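PDB 5H5L: glutathione s-transferase S2 from Nilaparvata lugens, which probably conjugates glutathione to electrophilic substrates as a sigma-class transferase and acts as a glutathione-requiring prostaglandin D synthase. Local coordinates for residues T3-Y8 against V53-G58. Sequence-based numbering, arbitrary orientation.
Sequences TYKLTY and VLEVDG. With GSH (glutathione), chain E.
Lys5 and Glu55, like Thr7 and Val53, form antiparallel hydrogen-bonded pairs, and the two strands run at 165° to one another. Each pair closes a two-bond ring: Glu55 N to Lys5 O is 2.7 Å and Lys5 N to Glu55 O 3.0 Å, while Thr7 N and Val53 N each donate to the other residue's carbonyl. Beyond the end of strand 53-56, just before strand 4-9 begins, a side chain adds one more rung. Asp57 N donates to Thr3 O, and Asp57 OD1 takes Thr3 N at 2.9 Å on its anti side, 33° out of the carboxylate plane. One water joins Thr3 OG1 (2.7 Å) to Gly58 N, which donates to it.

Apolar packing lies on the face bearing Tyr4, Leu6, Leu54 and Val56, against helices 15-25 and 64-75. With Tyr4 CG anti to its carbonyl carbon (chi1 -66°), the ring runs alongside Val56, CE1 lying 3.9 Å from Val56 CG2. Leu54 divides its branches: CD2 meets Tyr4 CD1, whereas CD1 reaches Leu6 CB at 4.0 Å. Trp83 of the second subunit packs on Val56.

Ligand contact falls to Tyr8, where strand 4-9 leaves this pairing. Its OH lies 3.2 Å from glutathione SG2, the sulfur sitting at the ring edge, near the ring plane; the hydroxyl is hydrogen-bonded to Leu14 N. A phenylalanine here would probably leave the glutathione sulfur without its nearby hydroxyl and Leu14 N without its acceptor. This antiparallel pairing of the first and third strands belongs to the thioredoxin-like N-terminal domain of glutathione transferases, with a tyrosine beside the glutathione sulfur, as in other sigma-class enzymes.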
ATOM      1  N   THR B   3      -6.211  13.150  20.763  1.00 25.79           N
ATOM      2  CA  THR B   3      -6.495  14.262  19.877  1.00 18.10           C
ATOM      3  C   THR B   3      -6.151  13.894  18.446  1.00 27.48           C
ATOM      4  O   THR B   3      -5.125  13.258  18.185  1.00 20.63           O
ATOM      5  CB  THR B   3      -5.709  15.525  20.250  1.00 25.59           C
ATOM      6  OG1 THR B   3      -4.299  15.281  20.099  1.00 25.94           O
ATOM      7  CG2 THR B   3      -6.021  15.957  21.666  1.00 22.35           C
ATOM      8  N   TYR B   4      -7.004  14.334  17.532  1.00 21.83           N
ATOM      9  CA  TYR B   4      -6.888  14.042  16.118  1.00 23.20           C
ATOM     10  C   TYR B   4      -7.033  15.322  15.341  1.00 24.11           C
ATOM     11  O   TYR B   4      -8.023  16.044  15.502  1.00 26.40           O
ATOM     12  CB  TYR B   4      -7.970  13.082  15.666  1.00 19.67           C
ATOM     13  CG  TYR B   4      -7.868  11.707  16.256  1.00 26.20           C
ATOM     14  CD1 TYR B   4      -6.889  10.809  15.827  1.00 25.82           C
ATOM     15  CD2 TYR B   4      -8.779  11.276  17.181  1.00 18.02           C
ATOM     16  CE1 TYR B   4      -6.818   9.538  16.363  1.00 24.08           C
ATOM     17  CE2 TYR B   4      -8.711  10.004  17.721  1.00 33.87           C
ATOM     18  CZ  TYR B   4      -7.725   9.135  17.296  1.00 23.59           C
ATOM     19  OH  TYR B   4      -7.654   7.866  17.827  1.00 24.87           O
ATOM     20  N   LYS B   5      -6.084  15.562  14.459  1.00 17.26           N
ATOM     21  CA  LYS B   5      -6.134  16.689  13.539  1.00 15.62           C
ATOM     22  C   LYS B   5      -5.750  16.171  12.170  1.00 21.68           C
ATOM     23  O   LYS B   5      -4.625  15.710  11.997  1.00 20.71           O
ATOM     24  CB  LYS B   5      -5.188  17.793  14.008  1.00 24.39           C
ATOM     25  CG  LYS B   5      -4.947  18.911  13.021  1.00 33.64           C
ATOM     26  CD  LYS B   5      -4.011  19.966  13.627  1.00 41.09           C
ATOM     27  CE  LYS B   5      -3.625  21.016  12.606  1.00 51.32           C
ATOM     28  NZ  LYS B   5      -2.847  22.144  13.236  1.00 55.53           N
ATOM     29  N   LEU B   6      -6.679  16.216  11.215  1.00 19.99           N
ATOM     30  CA  LEU B   6      -6.443  15.796   9.839  1.00 14.02           C
ATOM     31  C   LEU B   6      -6.175  16.992   8.946  1.00 22.20           C
ATOM     32  O   LEU B   6      -6.958  17.942   8.936  1.00 21.70           O
ATOM     33  CB  LEU B   6      -7.653  15.009   9.309  1.00 19.94           C
ATOM     34  CG  LEU B   6      -7.664  14.635   7.829  1.00 21.13           C
ATOM     35  CD1 LEU B   6      -6.577  13.573   7.547  1.00 19.25           C
ATOM     36  CD2 LEU B   6      -9.068  14.095   7.390  1.00 21.73           C
ATOM     37  N   THR B   7      -5.079  16.941   8.185  1.00 17.04           N
ATOM     38  CA  THR B   7      -4.786  17.915   7.155  1.00 20.69           C
ATOM     39  C   THR B   7      -4.892  17.242   5.809  1.00 27.93           C
ATOM     40  O   THR B   7      -4.174  16.277   5.540  1.00 20.65           O
ATOM     41  CB  THR B   7      -3.385  18.516   7.326  1.00 26.99           C
ATOM     42  OG1 THR B   7      -3.286  19.125   8.610  1.00 28.74           O
ATOM     43  CG2 THR B   7      -3.084  19.532   6.243  1.00 28.38           C
ATOM     44  N   TYR B   8      -5.743  17.794   4.951  1.00 17.42           N
ATOM     45  CA  TYR B   8      -5.866  17.359   3.580  1.00 26.96           C
ATOM     46  C   TYR B   8      -6.427  18.554   2.814  1.00 27.80           C
ATOM     47  O   TYR B   8      -6.709  19.599   3.392  1.00 31.04           O
ATOM     48  CB  TYR B   8      -6.753  16.102   3.464  1.00 23.49           C
ATOM     49  CG  TYR B   8      -6.767  15.519   2.080  1.00 28.04           C
ATOM     50  CD1 TYR B   8      -5.660  14.852   1.583  1.00 23.62           C
ATOM     51  CD2 TYR B   8      -7.882  15.634   1.260  1.00 26.66           C
ATOM     52  CE1 TYR B   8      -5.657  14.334   0.309  1.00 23.07           C
ATOM     53  CE2 TYR B   8      -7.879  15.111  -0.027  1.00 23.10           C
ATOM     54  CZ  TYR B   8      -6.769  14.463  -0.488  1.00 28.51           C
ATOM     55  OH  TYR B   8      -6.735  13.928  -1.757  1.00 29.23           O
ATOM     56  N   VAL B  53      -2.294  13.952   6.239  1.00 15.22           N
ATOM     57  CA  VAL B  53      -1.540  13.813   7.489  1.00 14.84           C
ATOM     58  C   VAL B  53      -2.543  13.798   8.624  1.00 15.93           C
ATOM     59  O   VAL B  53      -3.388  14.693   8.722  1.00 23.93           O
ATOM     60  CB  VAL B  53      -0.520  14.959   7.670  1.00 19.11           C
ATOM     61  CG1 VAL B  53       0.186  14.858   8.971  1.00 21.29           C
ATOM     62  CG2 VAL B  53       0.453  14.977   6.497  1.00 21.75           C
ATOM     63  N   LEU B  54      -2.459  12.805   9.488  1.00 15.13           N
ATOM     64  CA  LEU B  54      -3.267  12.781  10.691  1.00 16.81           C
ATOM     65  C   LEU B  54      -2.333  12.975  11.876  1.00 27.08           C
ATOM     66  O   LEU B  54      -1.406  12.177  12.080  1.00 18.13           O
ATOM     67  CB  LEU B  54      -4.032  11.480  10.848  1.00 15.22           C
ATOM     68  CG  LEU B  54      -4.937  11.411  12.092  1.00 15.22           C
ATOM     69  CD1 LEU B  54      -6.140  12.316  11.912  1.00 21.89           C
ATOM     70  CD2 LEU B  54      -5.372  10.003  12.330  1.00 17.41           C
ATOM     71  N   GLU B  55      -2.579  14.026  12.651  1.00 20.38           N
ATOM     72  CA  GLU B  55      -1.863  14.239  13.900  1.00 16.72           C
ATOM     73  C   GLU B  55      -2.619  13.559  15.028  1.00 17.25           C
ATOM     74  O   GLU B  55      -3.764  13.913  15.326  1.00 22.98           O
ATOM     75  CB  GLU B  55      -1.672  15.735  14.134  1.00 23.51           C
ATOM     76  CG  GLU B  55      -0.681  16.103  15.243  1.00 28.62           C
ATOM     77  CD  GLU B  55      -0.686  17.615  15.532  1.00 31.83           C
ATOM     78  OE1 GLU B  55      -0.036  18.364  14.789  1.00 31.14           O
ATOM     79  OE2 GLU B  55      -1.428  18.042  16.434  1.00 33.65           O
ATOM     80  N   VAL B  56      -1.976  12.579  15.656  1.00 14.89           N
ATOM     81  CA  VAL B  56      -2.521  11.823  16.770  1.00 12.46           C
ATOM     82  C   VAL B  56      -1.763  12.209  18.038  1.00 23.67           C
ATOM     83  O   VAL B  56      -0.546  11.996  18.125  1.00 18.29           O
ATOM     84  CB  VAL B  56      -2.410  10.319  16.522  1.00 14.78           C
ATOM     85  CG1 VAL B  56      -2.991   9.562  17.658  1.00 22.29           C
ATOM     86  CG2 VAL B  56      -3.098   9.951  15.179  1.00 23.77           C
ATOM     87  N   ASP B  57      -2.476  12.763  19.034  1.00 23.91           N
ATOM     88  CA  ASP B  57      -1.823  13.214  20.278  1.00 18.67           C
ATOM     89  C   ASP B  57      -0.549  13.985  19.980  1.00 16.49           C
ATOM     90  O   ASP B  57       0.475  13.780  20.634  1.00 27.61           O
ATOM     91  CB  ASP B  57      -1.488  12.034  21.177  1.00 20.54           C
ATOM     92  CG  ASP B  57      -2.690  11.423  21.784  1.00 32.44           C
ATOM     93  OD1 ASP B  57      -3.710  12.150  21.938  1.00 29.54           O
ATOM     94  OD2 ASP B  57      -2.614  10.222  22.122  1.00 36.08           O
ATOM     95  N   GLY B  58      -0.573  14.789  18.940  1.00 16.36           N
ATOM     96  CA  GLY B  58       0.536  15.636  18.612  1.00 18.87           C
ATOM     97  C   GLY B  58       1.605  15.065  17.704  1.00 33.30           C
ATOM     98  O   GLY B  58       2.562  15.786  17.397  1.00 35.01           O
TER
HETATM   99  N1  GSH E 301       0.291   6.866  -0.532  1.00 21.87           N
HETATM  100  CA1 GSH E 301      -0.182   8.166  -0.074  1.00 21.45           C
HETATM  101  C1  GSH E 301      -1.467   7.967   0.747  1.00 17.77           C
HETATM  102  O11 GSH E 301      -2.227   6.978   0.488  1.00 19.57           O
HETATM  103  O12 GSH E 301      -1.785   8.776   1.670  1.00 15.85           O
HETATM  104  CB1 GSH E 301      -0.547   9.044  -1.302  1.00 20.78           C
HETATM  105  CG1 GSH E 301      -0.789  10.458  -0.798  1.00 23.51           C
HETATM  106  CD1 GSH E 301      -1.001  11.410  -2.019  1.00 33.39           C
HETATM  107  OE1 GSH E 301      -0.873  11.030  -3.133  1.00 27.73           O
HETATM  108  N2  GSH E 301      -1.365  12.804  -1.749  1.00 34.88           N
HETATM  109  CA2 GSH E 301      -1.589  13.700  -2.878  1.00 37.04           C
HETATM  110  C2  GSH E 301      -0.748  14.949  -2.687  1.00 30.55           C
HETATM  111  O2  GSH E 301      -0.373  15.253  -1.604  1.00 29.65           O
HETATM  112  CB2 GSH E 301      -3.047  14.100  -2.853  1.00 35.62           C
HETATM  113  SG2 GSH E 301      -4.105  12.662  -2.976  1.00 37.23           S
HETATM  114  N3  GSH E 301      -0.464  15.780  -3.846  1.00 40.18           N
HETATM  115  CA3 GSH E 301       0.303  17.011  -3.681  1.00 42.21           C
HETATM  116  C3  GSH E 301       1.735  16.802  -4.133  1.00 41.30           C
HETATM  117  O31 GSH E 301       2.134  15.678  -4.517  1.00 42.63           O
HETATM  118  O32 GSH E 301       2.495  17.784  -4.114  1.00 45.76           O
HETATM  119  O   HOH W   1      -3.274  15.652  17.645  1.00 21.32           O